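Local coordinates for protein putidaredoxin reductase (Pseudomonas putida, PDB 1Q1R) that probably passes electrons from NADH through its bound FAD to the iron-sulfur protein putidaredoxin, which in turn feeds the cytochrome P450cam monooxygenase, at residues P191-F196 and V363-G368; D392-E397 and A417-A422; N399-E404 and K409-A414. One frame throughout, in Å; residues are numbered along the deposited sequence.

Contact 1: P191-F196 and V363-G368; sequences PPVSAF and VFYLQG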
# COMPACT_ATOMS: atom_id res chain seq x y z
N PRO A 191 -8.88 19.50 0.42
CA PRO A 191 -8.74 20.18 1.71
C PRO A 191 -9.79 19.81 2.76
O PRO A 191 -9.44 19.46 3.89
CB PRO A 191 -8.80 21.65 1.32
CG PRO A 191 -8.09 21.65 -0.00
CD PRO A 191 -8.70 20.45 -0.69
N PRO A 192 -11.08 19.86 2.41
CA PRO A 192 -12.11 19.51 3.40
C PRO A 192 -11.99 18.08 3.92
O PRO A 192 -12.48 17.76 5.00
CB PRO A 192 -13.42 19.78 2.65
CG PRO A 192 -13.04 19.54 1.22
CD PRO A 192 -11.70 20.21 1.12
N VAL A 193 -11.34 17.22 3.14
CA VAL A 193 -11.16 15.83 3.55
C VAL A 193 -9.98 15.78 4.54
O VAL A 193 -10.01 15.02 5.51
CB VAL A 193 -10.87 14.93 2.33
CG1 VAL A 193 -10.51 13.53 2.78
CG2 VAL A 193 -12.10 14.88 1.43
N SER A 194 -8.95 16.58 4.28
CA SER A 194 -7.79 16.64 5.16
C SER A 194 -8.29 17.21 6.49
O SER A 194 -7.91 16.75 7.56
CB SER A 194 -6.72 17.58 4.59
OG SER A 194 -6.16 17.05 3.40
N ALA A 195 -9.16 18.21 6.39
CA ALA A 195 -9.73 18.85 7.56
C ALA A 195 -10.45 17.81 8.41
O ALA A 195 -10.35 17.83 9.64
CB ALA A 195 -10.70 19.94 7.13
N PHE A 196 -11.19 16.91 7.76
CA PHE A 196 -11.91 15.87 8.48
C PHE A 196 -10.93 15.02 9.30
O PHE A 196 -11.12 14.83 10.51
CB PHE A 196 -12.67 14.98 7.50
CG PHE A 196 -13.12 13.68 8.10
CD1 PHE A 196 -14.18 13.64 9.01
CD2 PHE A 196 -12.46 12.49 7.79
CE1 PHE A 196 -14.57 12.44 9.60
CE2 PHE A 196 -12.84 11.29 8.38
CZ PHE A 196 -13.89 11.26 9.28
N VAL A 363 -17.21 11.45 -0.75
CA VAL A 363 -16.67 12.61 -1.43
C VAL A 363 -16.34 12.23 -2.86
O VAL A 363 -15.52 11.33 -3.11
CB VAL A 363 -15.39 13.14 -0.73
CG1 VAL A 363 -14.91 14.42 -1.39
CG2 VAL A 363 -15.67 13.39 0.75
N PHE A 364 -17.00 12.89 -3.80
CA PHE A 364 -16.79 12.60 -5.22
C PHE A 364 -15.79 13.58 -5.82
O PHE A 364 -15.93 14.79 -5.70
CB PHE A 364 -18.12 12.68 -5.98
CG PHE A 364 -19.14 11.67 -5.54
CD1 PHE A 364 -19.91 11.90 -4.40
CD2 PHE A 364 -19.31 10.48 -6.24
CE1 PHE A 364 -20.83 10.94 -3.96
CE2 PHE A 364 -20.23 9.52 -5.81
CZ PHE A 364 -20.98 9.75 -4.66
N TYR A 365 -14.76 13.04 -6.47
CA TYR A 365 -13.74 13.86 -7.11
C TYR A 365 -14.03 13.89 -8.61
O TYR A 365 -14.04 12.85 -9.27
CB TYR A 365 -12.34 13.28 -6.87
CG TYR A 365 -11.91 13.31 -5.42
CD1 TYR A 365 -12.49 12.47 -4.48
CD2 TYR A 365 -10.95 14.22 -4.99
CE1 TYR A 365 -12.12 12.52 -3.14
CE2 TYR A 365 -10.57 14.28 -3.65
CZ TYR A 365 -11.16 13.43 -2.73
OH TYR A 365 -10.79 13.50 -1.41
N LEU A 366 -14.28 15.09 -9.13
CA LEU A 366 -14.60 15.23 -10.55
C LEU A 366 -13.65 16.14 -11.33
O LEU A 366 -13.05 17.06 -10.78
CB LEU A 366 -16.03 15.77 -10.73
CG LEU A 366 -17.22 14.97 -10.20
CD1 LEU A 366 -17.28 15.07 -8.68
CD2 LEU A 366 -18.51 15.50 -10.81
N GLN A 367 -13.54 15.85 -12.62
CA GLN A 367 -12.74 16.63 -13.54
C GLN A 367 -13.79 16.95 -14.59
O GLN A 367 -14.00 16.17 -15.53
CB GLN A 367 -11.62 15.80 -14.15
CG GLN A 367 -10.66 16.63 -14.99
CD GLN A 367 -9.57 15.79 -15.63
OE1 GLN A 367 -8.61 16.33 -16.18
NE2 GLN A 367 -9.72 14.48 -15.58
N GLY A 368 -14.47 18.07 -14.42
CA GLY A 368 -15.54 18.43 -15.33
C GLY A 368 -16.78 17.74 -14.80
O GLY A 368 -17.23 18.03 -13.69
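Val193, in the first turn of helix 191-204, sets one methyl against both the Val363 side chain and the hydroxyl of Tyr365 on strand 360-367. In this glutathione reductase fold the helix comes from the nucleotide-disulphide oxidoreductase part of the chain, and the strand belongs to the five-stranded antiparallel sheet near its C-terminal end; the contact therefore joins two parts of the fold far apart in sequence. The closest CA atoms, those of Val193 and Val363, are 8.1 Å apart, a gap filled by side chains alone. Val193 points its CB at the strand, and CB lies 4.0 Å from Tyr365 OH. Beyond it the valine forks. CG1, set opposite the backbone N (chi1 173°), only skirts Tyr365 OH at 4.2 Å. CG2, on the backbone N side, does most of the touching: it is 3.9 Å from Val363 CG2 and 4.0 Å from Val363 CG1, so it rests across both prongs of the other valine. Tyr365 arrives from the opposite direction. Its CB does not aim at the helix, but the long ring carries the hydroxyl there, with CG on the backbone N side (chi1 -66°). Strand residues Val363 and Tyr365, two apart, thus share the face that meets the helix, and Ile350 of strand 349-353 touches both. The phenol oxygen makes weak hydrogen bonds to Asp375 OD1 and to Ala190 N, just ahead of the helix, while Tyr347 packs edge-to-face with the ring. In this buried tyrosine the hydroxyl therefore has polar partners, though weak ones, beside an aliphatic group. The tightest approach is Val193 CG2 to Tyr365 OH, 3.4 Å, with the methyl beyond the oxygen and displaced to one face of the phenol plane.

Contact 2: D392-E397 and A417-A422; sequences DRLPVE and AELSSA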
# COMPACT_ATOMS: atom_id res chain seq x y z
N ASP A 392 -17.13 1.64 -15.07
CA ASP A 392 -17.92 1.69 -16.29
C ASP A 392 -18.08 3.09 -16.88
O ASP A 392 -18.82 3.27 -17.85
CB ASP A 392 -19.30 1.08 -16.05
CG ASP A 392 -19.22 -0.39 -15.68
OD1 ASP A 392 -18.45 -1.11 -16.35
OD2 ASP A 392 -19.91 -0.81 -14.74
N ARG A 393 -17.39 4.07 -16.32
CA ARG A 393 -17.48 5.43 -16.83
C ARG A 393 -18.93 5.89 -16.98
O ARG A 393 -19.32 6.43 -18.01
CB ARG A 393 -16.79 5.51 -18.19
CG ARG A 393 -15.38 6.07 -18.16
CD ARG A 393 -15.39 7.55 -17.80
NE ARG A 393 -14.12 8.19 -18.10
CZ ARG A 393 -13.61 8.28 -19.33
NH1 ARG A 393 -14.26 7.76 -20.36
NH2 ARG A 393 -12.45 8.89 -19.52
N LEU A 394 -19.74 5.65 -15.95
CA LEU A 394 -21.15 6.04 -16.00
C LEU A 394 -21.35 7.55 -15.92
O LEU A 394 -20.78 8.22 -15.05
CB LEU A 394 -21.93 5.36 -14.88
CG LEU A 394 -21.97 3.83 -14.89
CD1 LEU A 394 -22.90 3.36 -13.79
CD2 LEU A 394 -22.45 3.33 -16.23
N PRO A 395 -22.17 8.11 -16.83
CA PRO A 395 -22.46 9.54 -16.88
C PRO A 395 -23.43 10.02 -15.80
O PRO A 395 -24.49 10.58 -16.10
CB PRO A 395 -23.03 9.72 -18.28
CG PRO A 395 -23.78 8.44 -18.48
CD PRO A 395 -22.81 7.40 -17.95
N VAL A 396 -23.08 9.79 -14.54
CA VAL A 396 -23.94 10.21 -13.44
C VAL A 396 -24.06 11.74 -13.39
O VAL A 396 -23.09 12.45 -13.64
CB VAL A 396 -23.41 9.72 -12.08
CG1 VAL A 396 -23.50 8.21 -12.00
CG2 VAL A 396 -21.97 10.19 -11.89
N GLU A 397 -25.25 12.23 -13.07
CA GLU A 397 -25.50 13.66 -12.98
C GLU A 397 -24.79 14.29 -11.79
O GLU A 397 -25.15 14.05 -10.64
CB GLU A 397 -27.00 13.94 -12.87
CG GLU A 397 -27.33 15.42 -12.67
CD GLU A 397 -26.69 16.30 -13.74
OE1 GLU A 397 -26.92 16.04 -14.94
OE2 GLU A 397 -25.95 17.24 -13.37
N ALA A 417 -29.48 4.24 -18.25
CA ALA A 417 -30.63 4.33 -19.14
C ALA A 417 -30.40 5.34 -20.26
O ALA A 417 -30.94 5.20 -21.36
CB ALA A 417 -31.87 4.71 -18.35
N GLU A 418 -29.60 6.35 -19.97
CA GLU A 418 -29.30 7.39 -20.94
C GLU A 418 -28.46 6.85 -22.08
O GLU A 418 -28.63 7.24 -23.24
CB GLU A 418 -28.57 8.54 -20.25
CG GLU A 418 -28.42 9.78 -21.09
CD GLU A 418 -27.87 10.94 -20.30
OE1 GLU A 418 -26.69 10.86 -19.88
OE2 GLU A 418 -28.61 11.91 -20.08
N LEU A 419 -27.54 5.94 -21.75
CA LEU A 419 -26.66 5.33 -22.73
C LEU A 419 -27.45 4.44 -23.69
O LEU A 419 -27.21 4.43 -24.90
CB LEU A 419 -25.60 4.47 -22.03
CG LEU A 419 -24.73 5.12 -20.94
CD1 LEU A 419 -23.88 4.06 -20.27
CD2 LEU A 419 -23.85 6.20 -21.55
N SER A 420 -28.41 3.69 -23.14
CA SER A 420 -29.23 2.77 -23.92
C SER A 420 -30.35 3.42 -24.72
O SER A 420 -30.73 2.93 -25.78
CB SER A 420 -29.83 1.72 -22.98
OG SER A 420 -28.84 1.14 -22.15
N SER A 421 -30.88 4.53 -24.20
CA SER A 421 -31.99 5.22 -24.86
C SER A 421 -31.58 6.25 -25.91
O SER A 421 -32.15 6.30 -27.00
CB SER A 421 -32.86 5.88 -23.79
OG SER A 421 -34.23 5.78 -24.14
N ALA A 422 -30.59 7.07 -25.58
CA ALA A 422 -30.12 8.10 -26.50
C ALA A 422 -28.76 7.71 -27.07
O ALA A 422 -28.16 6.74 -26.55
CB ALA A 422 -30.01 9.43 -25.78
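The backbone bond from Ser421 N to Ala417 O, 2.9 Å, lies within helix 408-421, near the end of the modelled chain, from which Glu418 and Leu419 reach over to Pro395 and Leu394. Contact between the segments is made by side chains, with the CA atoms of Pro395 and Glu418 8.2 Å apart. Leu419 brings CD2 to the CG-CD edge of the proline ring: the methyl lies 3.8 Å from Pro395 CG and 3.9 Å from Pro395 CD. The other prong, CD1, turns to Leu394 and stands 4.3 Å from Leu394 CD2, a looser touch. Glu418 slides past the ring in the opposite direction. Its CG is opposite the backbone N (chi1 -170°) and the chain beyond is extended, which carries OE1 to the CB-CG edge of the ring, 4.0 Å from Pro395 CG. That is polar oxygen against CH groups, not a salt bridge, at the exposed rim of the packing. On the inner side Leu394 is buried, touching Ile412 and Lys416 of the same helix as well as Gln388 of helix 380-391. Two turns shape the loop's start: Arg393, with positive phi, ends helix 380-391 in a Schellman motif that ties Leu394 N to Ile389 O, and Pro395 centres an inverse gamma turn, closed by a weak bond from Val396 N to Leu394 O, before Glu397 N-caps the next helix.

Contact 3: N399-E404 and K409-A414; sequences NLLGDE and KEIIAA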
# COMPACT_ATOMS: atom_id res chain seq x y z
N ASN A 399 -24.90 17.25 -10.49
CA ASN A 399 -25.79 18.03 -9.65
C ASN A 399 -26.66 17.23 -8.68
O ASN A 399 -27.36 17.80 -7.86
CB ASN A 399 -26.65 18.95 -10.51
CG ASN A 399 -25.82 19.90 -11.36
OD1 ASN A 399 -24.75 20.35 -10.95
ND2 ASN A 399 -26.31 20.22 -12.56
N LEU A 400 -26.63 15.90 -8.78
CA LEU A 400 -27.43 15.08 -7.87
C LEU A 400 -26.55 14.26 -6.92
O LEU A 400 -27.03 13.74 -5.92
CB LEU A 400 -28.34 14.14 -8.65
CG LEU A 400 -29.52 14.75 -9.41
CD1 LEU A 400 -30.26 13.64 -10.15
CD2 LEU A 400 -30.46 15.44 -8.43
N LEU A 401 -25.27 14.15 -7.23
CA LEU A 401 -24.36 13.37 -6.40
C LEU A 401 -24.37 13.79 -4.93
O LEU A 401 -24.27 12.95 -4.04
CB LEU A 401 -22.94 13.41 -6.97
CG LEU A 401 -22.74 12.75 -8.33
CD1 LEU A 401 -21.29 12.95 -8.78
CD2 LEU A 401 -23.07 11.26 -8.25
N GLY A 402 -24.50 15.09 -4.68
CA GLY A 402 -24.51 15.58 -3.31
C GLY A 402 -25.88 15.62 -2.66
O GLY A 402 -26.01 15.96 -1.48
N ASP A 403 -26.91 15.26 -3.43
CA ASP A 403 -28.29 15.27 -2.95
C ASP A 403 -28.65 13.94 -2.29
O ASP A 403 -28.94 12.95 -2.98
CB ASP A 403 -29.25 15.52 -4.12
CG ASP A 403 -30.67 15.78 -3.66
OD1 ASP A 403 -31.04 15.33 -2.55
OD2 ASP A 403 -31.41 16.44 -4.41
N GLU A 404 -28.66 13.91 -0.97
CA GLU A 404 -28.96 12.69 -0.24
C GLU A 404 -30.41 12.22 -0.30
O GLU A 404 -30.72 11.11 0.14
CB GLU A 404 -28.52 12.83 1.21
CG GLU A 404 -27.01 12.93 1.36
CD GLU A 404 -26.55 12.70 2.77
OE1 GLU A 404 -26.78 13.58 3.62
OE2 GLU A 404 -25.97 11.62 3.02
N LYS A 409 -28.21 4.70 -6.26
CA LYS A 409 -28.66 3.64 -7.15
C LYS A 409 -29.50 4.21 -8.29
O LYS A 409 -29.34 3.81 -9.44
CB LYS A 409 -29.51 2.62 -6.38
CG LYS A 409 -29.97 1.44 -7.23
CD LYS A 409 -31.25 0.81 -6.68
CE LYS A 409 -31.08 0.31 -5.25
NZ LYS A 409 -32.35 -0.28 -4.72
N GLU A 410 -30.38 5.15 -7.98
CA GLU A 410 -31.23 5.75 -9.01
C GLU A 410 -30.46 6.70 -9.92
O GLU A 410 -30.78 6.84 -11.09
CB GLU A 410 -32.43 6.46 -8.38
CG GLU A 410 -33.47 5.48 -7.83
CD GLU A 410 -33.85 4.39 -8.84
OE1 GLU A 410 -34.42 4.71 -9.91
OE2 GLU A 410 -33.55 3.20 -8.56
N ILE A 411 -29.43 7.35 -9.37
CA ILE A 411 -28.62 8.26 -10.17
C ILE A 411 -27.89 7.39 -11.19
O ILE A 411 -27.75 7.75 -12.37
CB ILE A 411 -27.59 9.00 -9.29
CG1 ILE A 411 -28.32 9.89 -8.28
CG2 ILE A 411 -26.65 9.83 -10.15
CD1 ILE A 411 -27.42 10.56 -7.25
N ILE A 412 -27.44 6.23 -10.74
CA ILE A 412 -26.73 5.29 -11.59
C ILE A 412 -27.68 4.72 -12.64
O ILE A 412 -27.33 4.62 -13.82
CB ILE A 412 -26.14 4.14 -10.75
CG1 ILE A 412 -25.03 4.69 -9.85
CG2 ILE A 412 -25.63 3.02 -11.66
CD1 ILE A 412 -24.53 3.71 -8.81
N ALA A 413 -28.89 4.36 -12.21
CA ALA A 413 -29.88 3.81 -13.13
C ALA A 413 -30.13 4.78 -14.27
O ALA A 413 -30.15 4.39 -15.44
CB ALA A 413 -31.18 3.53 -12.39
N ALA A 414 -30.30 6.05 -13.93
CA ALA A 414 -30.56 7.07 -14.93
C ALA A 414 -29.40 7.19 -15.92
O ALA A 414 -29.61 7.29 -17.13
CB ALA A 414 -30.80 8.41 -14.25
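The short, weakly bonded helix that includes Leu400 and Leu401 approaches helix 408-421 most closely where the CA atoms of Leu400 and Ile411 stand 7.3 Å apart. Ile411 alone reaches across from its helix, and its two branches divide the work. CG1 lies on the backbone N side (chi1 -64°), and the extended arm beyond it (chi2 174°) lays CD1 against the other backbone. That methyl is 3.5 Å from Leu400 O and 3.8 Å from Leu400 C, sitting over the flat face of the carbonyl rather than beyond its oxygen. It also touches Leu400 CB at 4.0 Å, so one terminal methyl meets both main chain and side chain of the leucine. The carbonyl is not robbed of its polar partner: Asp403 N binds Leu400 O at 2.9 Å, approaching from the other side of the carbonyl plane. This bond closes a turn of type I geometry through Leu401 and Gly402, which precedes the connection to helix 408-421. The short helix and helix 408-421, joined by a short loop, belong to the reductase C-terminal region and lie beside its five-stranded antiparallel sheet, which Arg353 of strand 349-353 brings into contact with Ile411. Ile411's second branch, CG2, is set opposite the backbone N and meets Leu401 CD2 at 4.3 Å. Leu401 does not start out pointed at the helix; only the end of its side chain swings close. Val396 packs on both Leu401 and Ile411, and Val406 also touches Ile411. Arg353 serves the turn as well: its NH1 is hydrogen-bonded to Leu401 O and, weakly, to Asp403 O. Farther along the loop, Asp403 OD1 holds the hydroxyl OG of Ser405.

Contact 1 is buried and joins two sequence-distant parts of the fold; contact 3 is also buried but local, between neighbouring helices, and contact 2 lies partly at the surface near the chain end. Contacts 2 and 3 both use helix 408-421, contact 3 being nested within the loop that contact 2 closes, and they merge where Val396 CB meets Ile411 CG2 at 3.8 Å. Contact 1 reaches contact 3 through the strand: Phe364 CE1 packs 4.0 Å from Leu401 O. All three rest on aliphatic packing, but the oxygen involved differs: a buried phenol in contact 1, an exposed carboxylate in contact 2, a backbone carbonyl in contact 3.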